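Local coordinates for ProQ/FinO domain-containing protein (Neisseria meningitidis, PDB 3MW6), which is a FinO-like RNA chaperone, and so probably acts by binding RNA, at residues I67-V70 / L71-C75. Residues are numbered along the deposited sequence; the frame is centred on the assembly and turned at random. Where two conformers were deposited one is given.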
loop_
_atom_site.group_PDB
_atom_site.type_symbol
_atom_site.label_atom_id
_atom_site.label_comp_id
_atom_site.label_asym_id
_atom_site.label_seq_id
_atom_site.Cartn_x
_atom_site.Cartn_y
_atom_site.Cartn_z
ATOM N N ILE A 67 9.019 1.630 16.044
ATOM C CA ILE A 67 7.704 1.122 15.670
ATOM C C ILE A 67 7.473 1.301 14.158
ATOM O O ILE A 67 7.042 0.373 13.461
ATOM C CB ILE A 67 6.567 1.773 16.511
ATOM C CG1 ILE A 67 6.653 1.298 17.969
ATOM C CG2 ILE A 67 5.205 1.383 15.980
ATOM C CD1 ILE A 67 5.705 2.010 18.930
ATOM N N ALA A 68 7.790 2.486 13.651
ATOM C CA ALA A 68 7.632 2.765 12.233
ATOM C C ALA A 68 8.497 1.809 11.412
ATOM O O ALA A 68 8.091 1.351 10.358
ATOM C CB ALA A 68 8.003 4.226 11.935
ATOM N N ARG A 69 9.692 1.515 11.914
ATOM C CA ARG A 69 10.627 0.613 11.251
ATOM C C ARG A 69 10.054 -0.809 11.160
ATOM O O ARG A 69 10.104 -1.448 10.114
ATOM C CB ARG A 69 11.960 0.612 12.015
ATOM C CG ARG A 69 13.122 -0.020 11.273
ATOM C CD ARG A 69 14.342 -0.231 12.178
ATOM N NE ARG A 69 15.170 0.965 12.331
ATOM C CZ ARG A 69 16.358 0.973 12.930
ATOM N NH1 ARG A 69 16.860 -0.153 13.424
ATOM N NH2 ARG A 69 17.046 2.101 13.038
ATOM N N VAL A 70 9.520 -1.307 12.272
ATOM C CA VAL A 70 8.910 -2.643 12.298
ATOM C C VAL A 70 7.712 -2.699 11.353
ATOM O O VAL A 70 7.575 -3.613 10.543
ATOM C CB VAL A 70 8.482 -3.033 13.720
ATOM C CG1 VAL A 70 7.675 -4.344 13.697
ATOM C CG2 VAL A 70 9.712 -3.165 14.610
ATOM N N LEU A 71 6.867 -1.683 11.434
ATOM C CA LEU A 71 5.761 -1.567 10.518
ATOM C C LEU A 71 6.223 -1.577 9.053
ATOM O O LEU A 71 5.607 -2.258 8.217
ATOM C CB LEU A 71 4.946 -0.318 10.831
ATOM C CG LEU A 71 3.823 -0.127 9.822
ATOM C CD1 LEU A 71 2.837 -1.335 9.861
ATOM C CD2 LEU A 71 3.113 1.188 10.067
ATOM N N ALA A 72 7.298 -0.848 8.736
ATOM C CA ALA A 72 7.755 -0.767 7.343
ATOM C C ALA A 72 8.352 -2.094 6.875
ATOM O O ALA A 72 8.168 -2.488 5.723
ATOM C CB ALA A 72 8.765 0.403 7.126
ATOM N N ASN A 73 9.064 -2.777 7.769
ATOM C CA ASN A 73 9.504 -4.151 7.519
ATOM C C ASN A 73 8.331 -5.071 7.193
ATOM O O ASN A 73 8.402 -5.921 6.302
ATOM C CB ASN A 73 10.216 -4.715 8.748
ATOM C CG ASN A 73 11.693 -4.375 8.779
ATOM O OD1 ASN A 73 12.400 -4.567 7.792
ATOM N ND2 ASN A 73 12.172 -3.894 9.925
ATOM N N HIS A 74 7.248 -4.906 7.938
ATOM C CA HIS A 74 6.102 -5.782 7.775
ATOM C C HIS A 74 5.457 -5.558 6.410
ATOM O O HIS A 74 5.145 -6.502 5.707
ATOM C CB HIS A 74 5.099 -5.535 8.893
ATOM C CG HIS A 74 3.797 -6.232 8.692
ATOM N ND1 HIS A 74 3.545 -7.496 9.189
ATOM C CD2 HIS A 74 2.667 -5.841 8.061
ATOM C CE1 HIS A 74 2.315 -7.849 8.871
ATOM N NE2 HIS A 74 1.759 -6.862 8.191
ATOM N N CYS A 75 5.282 -4.305 6.019
ATOM C CA CYS A 75 4.640 -4.007 4.740
ATOM C C CYS A 75 5.485 -4.303 3.507
ATOM O O CYS A 75 4.975 -4.245 2.388
ATOM C CB CYS A 75 4.134 -2.560 4.722
ATOM S SG CYS A 75 2.811 -2.317 5.982
#
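N73 sits one turn beyond R69 on the same helix, and its side chain folds back over that residue's carbonyl. Its backbone N donates a hydrogen bond to R69 O at 2.9 Å, and from there the side chain can be traced outward. CB lies 3.4 Å from V70 O and 3.5 Å from R69 O, both on the side facing the preceding turn. With CG beside the backbone N and anti to the carbonyl carbon (chi1 -86°), the amide is turned back along the helix: CG stands 3.6 Å from R69 O and ND2 approaches the same oxygen to 3.2 Å. The short amide suits this partly exposed position, because OD1 can accept a hydrogen bond from R76 NH2 while the nitrogen lies near a main-chain carbonyl.

The backbone supplies the regular ladder beneath. L71 N points almost straight at I67 O, with an N-H...O angle of 174°, and H74 N bonds V70 O. A72 N is hydrogen-bonded to A68 O, and the methyls of these two alanines add little bulk to the more exposed side of the helix. The inward side is mainly apolar. V70, whose two methyls spring directly from CB, is broad but short and packs on I30 and A31 of helix 23-37, while the longer L71 reaches I51 of helix 51-58. One turn after V70, buried H74 stacks on F44, meets F41 edge-to-face, and has ND1 hydrogen-bonded to Y35 OH, which satisfies a polar atom among aromatic rings. Backbone bonds from i+4 to i, with the inward residues I67, V70, L71 and H74 spaced three or four apart, are the marks of an amphipathic alpha-helix packed within the helical ProQ/FinO domain.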